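Local coordinates for restriction endonuclease LpnPI (Legionella pneumophila subsp. pneumophila str. Philadelphia 1, PDB 4RZL), which is a restriction endonuclease that depends on cytosine modification, represented by its N-terminal DNA recognition domain, an SRA domain that probably binds the modified DNA, at residues I128-V136 against V147-P155; A183-P191 against G221-P229. One frame throughout, in Å; residues are numbered along the deposited sequence.

In the fold
Following the chain from the N terminus, contact 1 comes first. It pairs residues 128-136 with 147-155 and closes the short connection of a beta hairpin near the centre of the domain. Contact 2 opens later, at strand 176-187, and closes when residues 221-229 return after helix 212-220. The two loops therefore follow in series and neither encloses the other. They still meet, because strands 147-155 and 176-187 are neighbours in the same mixed sheet. Val154 O lies 2.8 Å from Thr186 N, a probable backbone hydrogen bond. Contact 1 forms a hairpin within the buried mixed sheet, and contact 2 ties the segment after helix 212-220, near the end of this construct, to it.

Contact 1. Residues I128-V136 against V147-P155; sequences IVPPIFIFV and VQFKGVAVP
Phe149 CG is anti to the backbone N (chi1 178°), and Phe133 CG lies beside its own (chi1 -67°). With these torsions the Phe149 edge turns toward the Phe133 face. The ring centroids are 5.8 Å apart and the planes are nearly perpendicular, an edge-to-face pair. Phe149 CD1 also lies over one face of Phe135, toward the rim, 3.9 Å from Phe135 CZ. These three rings form an aromatic cluster. Val152 CG2 flanks Phe133 at CE1, and Val147 CG2 reaches Phe135 CD2.

The strands are the arms of an antiparallel beta hairpin in the mixed sheet of this SRA domain. Phe135 and Phe149 are a non-hydrogen-bonded pair; Val136 and Gln148 are a hydrogen-bonded one. Lys150 and Gly151 together face Ile134, a beta bulge in which Gly151 has a positive phi. Lys150 N donates a nearly straight bond to Ile134 O (2.8 Å), and Gly151 O accepts Ile134 N at 3.0 Å.

The other face carries Ile132, Ile134, Val136 and Ala153. Ile134 CD1 packs on Ala153 CB at 3.5 Å. Lys150 bends at chi2 and chi3. Its CG rests on Val136 CG1, while NZ reaches Gln148 OE1 at 2.8 Å from above the amide plane. Asp25 forms a salt bridge with the same NZ and takes Gln148 NE2 on its backbone O. Where the pairing gives out before Ile132, a water donates to both Pro130 O and Ala153 O. Farther along, Val129 CG1 touches Pro155 CD, beside helices 108-119 and 212-220.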
loop_
_atom_site.group_PDB
_atom_site.type_symbol
_atom_site.label_atom_id
_atom_site.label_comp_id
_atom_site.label_asym_id
_atom_site.label_seq_id
_atom_site.Cartn_x
_atom_site.Cartn_y
_atom_site.Cartn_z
ATOM N N ILE A 128 -8.939 -3.915 13.537
ATOM C CA ILE A 128 -7.498 -3.728 13.633
ATOM C C ILE A 128 -6.886 -3.270 12.316
ATOM O O ILE A 128 -5.680 -3.091 12.218
ATOM C CB ILE A 128 -6.804 -5.013 14.117
ATOM C CG1 ILE A 128 -7.139 -6.184 13.193
ATOM C CG2 ILE A 128 -7.236 -5.343 15.550
ATOM C CD1 ILE A 128 -6.096 -6.468 12.120
ATOM N N VAL A 129 -7.725 -3.058 11.313
ATOM C CA VAL A 129 -7.247 -2.635 10.004
ATOM C C VAL A 129 -6.890 -1.151 9.986
ATOM O O VAL A 129 -7.749 -0.299 10.215
ATOM C CB VAL A 129 -8.301 -2.904 8.915
ATOM C CG1 VAL A 129 -7.792 -2.410 7.559
ATOM C CG2 VAL A 129 -8.674 -4.394 8.872
ATOM N N PRO A 130 -5.615 -0.840 9.712
ATOM C CA PRO A 130 -5.163 0.542 9.587
ATOM C C PRO A 130 -5.299 1.051 8.157
ATOM O O PRO A 130 -5.529 0.271 7.241
ATOM C CB PRO A 130 -3.690 0.453 9.977
ATOM C CG PRO A 130 -3.286 -0.874 9.421
ATOM C CD PRO A 130 -4.495 -1.783 9.544
ATOM N N PRO A 131 -5.127 2.360 7.962
ATOM C CA PRO A 131 -5.033 2.857 6.595
ATOM C C PRO A 131 -3.892 2.166 5.857
ATOM O O PRO A 131 -2.858 1.857 6.453
ATOM C CB PRO A 131 -4.719 4.340 6.785
ATOM C CG PRO A 131 -5.195 4.661 8.122
ATOM C CD PRO A 131 -5.047 3.445 8.955
ATOM N N ILE A 132 -4.082 1.917 4.572
ATOM C CA ILE A 132 -3.011 1.371 3.752
ATOM C C ILE A 132 -2.724 2.359 2.631
ATOM O O ILE A 132 -3.654 2.820 1.952
ATOM C CB ILE A 132 -3.381 -0.008 3.174
ATOM C CG1 ILE A 132 -3.496 -1.039 4.300
ATOM C CG2 ILE A 132 -2.351 -0.457 2.159
ATOM C CD1 ILE A 132 -4.147 -2.341 3.875
ATOM N N PHE A 133 -1.453 2.726 2.482
ATOM C CA PHE A 133 -1.018 3.575 1.369
ATOM C C PHE A 133 -0.254 2.744 0.336
ATOM O O PHE A 133 0.665 1.986 0.687
ATOM C CB PHE A 133 -0.117 4.717 1.845
ATOM C CG PHE A 133 -0.807 5.753 2.709
ATOM C CD1 PHE A 133 -2.176 5.725 2.925
ATOM C CD2 PHE A 133 -0.062 6.743 3.323
ATOM C CE1 PHE A 133 -2.788 6.671 3.722
ATOM C CE2 PHE A 133 -0.674 7.697 4.135
ATOM C CZ PHE A 133 -2.034 7.657 4.334
ATOM N N ILE A 134 -0.614 2.897 -0.934
ATOM C CA ILE A 134 0.078 2.198 -2.024
ATOM C C ILE A 134 0.994 3.118 -2.811
ATOM O O ILE A 134 0.583 4.211 -3.215
ATOM C CB ILE A 134 -0.916 1.561 -3.017
ATOM C CG1 ILE A 134 -1.878 0.622 -2.292
ATOM C CG2 ILE A 134 -0.171 0.832 -4.158
ATOM C CD1 ILE A 134 -3.105 0.278 -3.137
ATOM N N PHE A 135 2.243 2.696 -2.998
ATOM C CA PHE A 135 3.206 3.404 -3.867
ATOM C C PHE A 135 3.748 2.434 -4.902
ATOM O O PHE A 135 3.953 1.245 -4.603
ATOM C CB PHE A 135 4.389 3.990 -3.072
ATOM C CG PHE A 135 4.019 5.099 -2.116
ATOM C CD1 PHE A 135 3.599 4.813 -0.827
ATOM C CD2 PHE A 135 4.145 6.430 -2.496
ATOM C CE1 PHE A 135 3.278 5.841 0.070
ATOM C CE2 PHE A 135 3.829 7.460 -1.620
ATOM C CZ PHE A 135 3.388 7.169 -0.332
ATOM N N VAL A 136 3.997 2.918 -6.115
ATOM C CA VAL A 136 4.716 2.102 -7.084
ATOM C C VAL A 136 5.975 2.847 -7.511
ATOM O O VAL A 136 6.021 4.081 -7.485
ATOM C CB VAL A 136 3.864 1.747 -8.345
ATOM C CG1 VAL A 136 2.582 1.008 -7.949
ATOM C CG2 VAL A 136 3.555 2.988 -9.191
ATOM N N VAL A 147 8.946 7.511 -6.663
ATOM C CA VAL A 147 7.724 6.718 -6.548
ATOM C C VAL A 147 6.464 7.507 -6.930
ATOM O O VAL A 147 6.478 8.734 -7.020
ATOM C CB VAL A 147 7.521 6.167 -5.106
ATOM C CG1 VAL A 147 8.714 5.326 -4.685
ATOM C CG2 VAL A 147 7.257 7.304 -4.096
ATOM N N GLN A 148 5.378 6.779 -7.162
ATOM C CA GLN A 148 4.087 7.377 -7.444
ATOM C C GLN A 148 3.082 6.876 -6.415
ATOM O O GLN A 148 3.033 5.684 -6.135
ATOM C CB GLN A 148 3.644 7.034 -8.861
ATOM C CG GLN A 148 2.264 7.577 -9.239
ATOM C CD GLN A 148 1.824 7.140 -10.627
ATOM O OE1 GLN A 148 1.875 5.958 -10.964
ATOM N NE2 GLN A 148 1.422 8.106 -11.455
ATOM N N PHE A 149 2.318 7.789 -5.826
ATOM C CA PHE A 149 1.247 7.440 -4.891
ATOM C C PHE A 149 0.012 6.951 -5.665
ATOM O O PHE A 149 -0.492 7.647 -6.550
ATOM C CB PHE A 149 0.917 8.652 -4.020
ATOM C CG PHE A 149 -0.206 8.433 -3.038
ATOM C CD1 PHE A 149 -0.093 7.495 -2.020
ATOM C CD2 PHE A 149 -1.366 9.202 -3.115
ATOM C CE1 PHE A 149 -1.136 7.295 -1.101
ATOM C CE2 PHE A 149 -2.409 9.023 -2.193
ATOM C CZ PHE A 149 -2.289 8.063 -1.186
ATOM N N LYS A 150 -0.470 5.753 -5.351
ATOM C CA LYS A 150 -1.603 5.185 -6.090
ATOM C C LYS A 150 -2.914 5.239 -5.301
ATOM O O LYS A 150 -3.963 4.929 -5.843
ATOM C CB LYS A 150 -1.316 3.738 -6.484
ATOM C CG LYS A 150 0.025 3.539 -7.208
ATOM C CD LYS A 150 0.125 4.431 -8.429
ATOM C CE LYS A 150 -0.769 3.936 -9.573
ATOM N NZ LYS A 150 -0.729 4.852 -10.771
ATOM N N GLY A 151 -2.844 5.602 -4.023
ATOM C CA GLY A 151 -4.047 5.803 -3.222
ATOM C C GLY A 151 -4.072 5.181 -1.834
ATOM O O GLY A 151 -3.152 4.450 -1.443
ATOM N N VAL A 152 -5.138 5.486 -1.097
ATOM C CA VAL A 152 -5.447 4.863 0.188
ATOM C C VAL A 152 -6.260 3.608 -0.107
ATOM O O VAL A 152 -7.228 3.674 -0.870
ATOM C CB VAL A 152 -6.286 5.781 1.112
ATOM C CG1 VAL A 152 -6.496 5.124 2.491
ATOM C CG2 VAL A 152 -5.667 7.164 1.234
ATOM N N ALA A 153 -5.894 2.482 0.495
ATOM C CA ALA A 153 -6.531 1.220 0.145
ATOM C C ALA A 153 -7.063 0.478 1.362
ATOM O O ALA A 153 -6.630 0.722 2.495
ATOM C CB ALA A 153 -5.545 0.320 -0.608
ATOM N N VAL A 154 -8.017 -0.422 1.117
ATOM C CA VAL A 154 -8.534 -1.292 2.159
ATOM C C VAL A 154 -8.608 -2.708 1.620
ATOM O O VAL A 154 -8.794 -2.899 0.412
ATOM C CB VAL A 154 -9.929 -0.846 2.671
ATOM C CG1 VAL A 154 -9.832 0.573 3.264
ATOM C CG2 VAL A 154 -10.986 -0.922 1.563
ATOM N N PRO A 155 -8.473 -3.704 2.514
ATOM C CA PRO A 155 -8.502 -5.118 2.113
ATOM C C PRO A 155 -9.838 -5.534 1.525
ATOM O O PRO A 155 -10.879 -5.134 2.046
ATOM C CB PRO A 155 -8.228 -5.877 3.429
ATOM C CG PRO A 155 -7.543 -4.840 4.336
ATOM C CD PRO A 155 -8.194 -3.535 3.957
HETATM O O HOH W 1 -6.934 -0.360 4.888
#

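Contact 2. Residues A183-P191 against G221-P229; sequences AIFTILNIP and GKADVLIAP
Leu226 N and Asn189 N each give one backbone hydrogen bond across this contact. Leu226 N points almost straight at Ile187 O, at 2.9 Å. Asn189 N donates to Asp224 O at 2.7 Å. Together they bridge Leu188 and Val225, whose CA atoms are 4.7 Å apart. It is a single bridge, and the segment 221-229 has no regular secondary structure of its own.

The tight part is largely apolar and lies on the sheet side. Leu188 CD2 presses on Ala223 CB at 3.6 Å. Thr186 OG1 sits beside the backbone N (chi1 -58°), which leaves CG2 anti to that N and against the branches of Val225, with CG2 to CG2 at 3.7 Å. The two side chains cross at about a right angle. Thr186 OG1 is hydrogen-bonded to Gly156 O. Leu226 covers the Ile187-Leu188 backbone, its CB 3.6 Å from Leu188 O. Its CD1 also lies against that oxygen and reaches Ile187 CG2.

The solvent side is looser and polar. Asp224 is exposed and Asn189 only partly buried. Asn189 ND2 reaches Asp224 OD2 at 3.3 Å, a long bond. It meets the carboxylate from above its plane, and the amide and carboxylate planes are 82° apart. Asn189 is also the centre of an inverse gamma turn, in which Ile190 N bonds to Leu188 O, 2.7 Å away. The chain turns at Asn189.

The same Leu188 side chain also packs on Val154 of strand 147-155 and on Phe214 of helix 212-220. Ala223 touches Trp217 of that helix. The segment leaving helix 212-220 thus lies against Thr186-Asn189, with Leu226 reaching Ile24 in a loop.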
loop_
_atom_site.group_PDB
_atom_site.type_symbol
_atom_site.label_atom_id
_atom_site.label_comp_id
_atom_site.label_asym_id
_atom_site.label_seq_id
_atom_site.Cartn_x
_atom_site.Cartn_y
_atom_site.Cartn_z
ATOM N N ALA A 183 -3.020 -10.828 -2.833
ATOM C CA ALA A 183 -3.990 -10.070 -2.042
ATOM C C ALA A 183 -4.665 -9.006 -2.888
ATOM O O ALA A 183 -3.996 -8.301 -3.632
ATOM C CB ALA A 183 -3.300 -9.417 -0.826
ATOM N N ILE A 184 -5.981 -8.863 -2.743
ATOM C CA ILE A 184 -6.738 -7.905 -3.547
ATOM C C ILE A 184 -7.306 -6.785 -2.655
ATOM O O ILE A 184 -7.941 -7.048 -1.636
ATOM C CB ILE A 184 -7.872 -8.610 -4.325
ATOM C CG1 ILE A 184 -7.290 -9.738 -5.188
ATOM C CG2 ILE A 184 -8.693 -7.600 -5.167
ATOM C CD1 ILE A 184 -8.260 -10.333 -6.204
ATOM N N PHE A 185 -7.041 -5.540 -3.040
ATOM C CA PHE A 185 -7.437 -4.367 -2.265
ATOM C C PHE A 185 -8.349 -3.454 -3.068
ATOM O O PHE A 185 -8.312 -3.468 -4.297
ATOM C CB PHE A 185 -6.208 -3.557 -1.829
ATOM C CG PHE A 185 -5.272 -4.303 -0.915
ATOM C CD1 PHE A 185 -4.276 -5.126 -1.430
ATOM C CD2 PHE A 185 -5.392 -4.190 0.457
ATOM C CE1 PHE A 185 -3.409 -5.811 -0.577
ATOM C CE2 PHE A 185 -4.526 -4.871 1.315
ATOM C CZ PHE A 185 -3.538 -5.675 0.798
ATOM N N THR A 186 -9.126 -2.642 -2.352
ATOM C CA THR A 186 -9.948 -1.590 -2.934
ATOM C C THR A 186 -9.276 -0.237 -2.753
ATOM O O THR A 186 -8.862 0.106 -1.646
ATOM C CB THR A 186 -11.335 -1.510 -2.269
ATOM O OG1 THR A 186 -12.003 -2.764 -2.404
ATOM C CG2 THR A 186 -12.175 -0.373 -2.884
ATOM N N ILE A 187 -9.174 0.537 -3.826
ATOM C CA ILE A 187 -8.662 1.893 -3.695
ATOM C C ILE A 187 -9.831 2.831 -3.381
ATOM O O ILE A 187 -10.819 2.888 -4.111
ATOM C CB ILE A 187 -7.914 2.352 -4.967
ATOM C CG1 ILE A 187 -6.737 1.407 -5.249
ATOM C CG2 ILE A 187 -7.405 3.772 -4.799
ATOM C CD1 ILE A 187 -5.934 1.767 -6.458
ATOM N N LEU A 188 -9.710 3.559 -2.279
ATOM C CA LEU A 188 -10.778 4.455 -1.838
ATOM C C LEU A 188 -10.829 5.776 -2.615
ATOM O O LEU A 188 -9.809 6.285 -3.083
ATOM C CB LEU A 188 -10.620 4.759 -0.354
ATOM C CG LEU A 188 -10.698 3.571 0.596
ATOM C CD1 LEU A 188 -10.397 4.030 2.016
ATOM C CD2 LEU A 188 -12.075 2.916 0.515
ATOM N N ASN A 189 -12.028 6.342 -2.716
ATOM C CA ASN A 189 -12.205 7.644 -3.333
ATOM C C ASN A 189 -11.667 8.749 -2.422
ATOM O O ASN A 189 -12.424 9.493 -1.803
ATOM C CB ASN A 189 -13.689 7.875 -3.661
ATOM C CG ASN A 189 -13.935 9.182 -4.407
ATOM O OD1 ASN A 189 -13.008 9.814 -4.914
ATOM N ND2 ASN A 189 -15.193 9.594 -4.468
ATOM N N ILE A 190 -10.346 8.823 -2.330
ATOM C CA ILE A 190 -9.654 9.853 -1.571
ATOM C C ILE A 190 -8.625 10.459 -2.502
ATOM O O ILE A 190 -7.607 9.828 -2.789
ATOM C CB ILE A 190 -8.945 9.291 -0.331
ATOM C CG1 ILE A 190 -9.960 8.699 0.653
ATOM C CG2 ILE A 190 -8.062 10.364 0.309
ATOM C CD1 ILE A 190 -9.331 8.062 1.879
ATOM N N PRO A 191 -8.903 11.665 -3.020
ATOM C CA PRO A 191 -7.962 12.268 -3.979
ATOM C C PRO A 191 -6.667 12.760 -3.330
ATOM O O PRO A 191 -5.672 12.913 -4.026
ATOM C CB PRO A 191 -8.753 13.441 -4.574
ATOM C CG PRO A 191 -9.840 13.747 -3.540
ATOM C CD PRO A 191 -10.168 12.423 -2.898
ATOM N N GLY A 221 -17.935 -1.335 6.309
ATOM C CA GLY A 221 -17.390 -2.355 5.429
ATOM C C GLY A 221 -17.736 -2.122 3.964
ATOM O O GLY A 221 -17.406 -2.947 3.120
ATOM N N LYS A 222 -18.376 -0.996 3.647
ATOM C CA LYS A 222 -18.738 -0.679 2.256
ATOM C C LYS A 222 -17.938 0.523 1.760
ATOM O O LYS A 222 -18.087 1.636 2.262
ATOM C CB LYS A 222 -20.239 -0.399 2.122
ATOM C CG LYS A 222 -21.119 -1.641 2.233
ATOM N N ALA A 223 -17.057 0.285 0.803
ATOM C CA ALA A 223 -16.096 1.300 0.392
ATOM C C ALA A 223 -16.640 2.211 -0.693
ATOM O O ALA A 223 -17.322 1.760 -1.607
ATOM C CB ALA A 223 -14.830 0.640 -0.087
ATOM N N ASP A 224 -16.332 3.495 -0.589
ATOM C CA ASP A 224 -16.508 4.418 -1.709
ATOM C C ASP A 224 -15.284 4.264 -2.614
ATOM O O ASP A 224 -14.205 4.761 -2.298
ATOM C CB ASP A 224 -16.660 5.861 -1.215
ATOM C CG ASP A 224 -16.939 6.852 -2.340
ATOM O OD1 ASP A 224 -17.291 6.420 -3.453
ATOM O OD2 ASP A 224 -16.855 8.075 -2.094
ATOM N N VAL A 225 -15.455 3.533 -3.707
ATOM C CA VAL A 225 -14.349 3.119 -4.565
ATOM C C VAL A 225 -13.956 4.218 -5.549
ATOM O O VAL A 225 -14.821 4.871 -6.140
ATOM C CB VAL A 225 -14.705 1.839 -5.371
ATOM C CG1 VAL A 225 -13.477 1.304 -6.114
ATOM C CG2 VAL A 225 -15.289 0.763 -4.460
ATOM N N LEU A 226 -12.649 4.406 -5.736
ATOM C CA LEU A 226 -12.138 5.303 -6.765
ATOM C C LEU A 226 -12.288 4.629 -8.127
ATOM O O LEU A 226 -11.454 3.808 -8.529
ATOM C CB LEU A 226 -10.677 5.677 -6.498
ATOM C CG LEU A 226 -10.158 7.033 -6.996
ATOM C CD1 LEU A 226 -8.733 7.289 -6.507
ATOM C CD2 LEU A 226 -10.217 7.151 -8.495
ATOM N N ILE A 227 -13.374 4.960 -8.818
ATOM C CA ILE A 227 -13.660 4.436 -10.160
ATOM C C ILE A 227 -13.246 5.442 -11.226
ATOM O O ILE A 227 -13.794 6.547 -11.273
ATOM C CB ILE A 227 -15.151 4.119 -10.315
ATOM C CG1 ILE A 227 -15.568 3.061 -9.290
ATOM C CG2 ILE A 227 -15.459 3.651 -11.717
ATOM C CD1 ILE A 227 -14.854 1.725 -9.498
ATOM N N ALA A 228 -12.275 5.081 -12.067
ATOM C CA ALA A 228 -11.705 6.049 -13.019
ATOM C C ALA A 228 -11.582 5.503 -14.450
ATOM O O ALA A 228 -10.517 5.013 -14.841
ATOM C CB ALA A 228 -10.328 6.526 -12.514
ATOM N N PRO A 229 -12.673 5.592 -15.237
ATOM C CA PRO A 229 -12.687 5.105 -16.624
ATOM C C PRO A 229 -11.681 5.843 -17.507
ATOM O O PRO A 229 -11.443 7.044 -17.321
ATOM C CB PRO A 229 -14.132 5.367 -17.086
ATOM C CG PRO A 229 -14.684 6.362 -16.114
ATOM C CD PRO A 229 -13.996 6.087 -14.807
#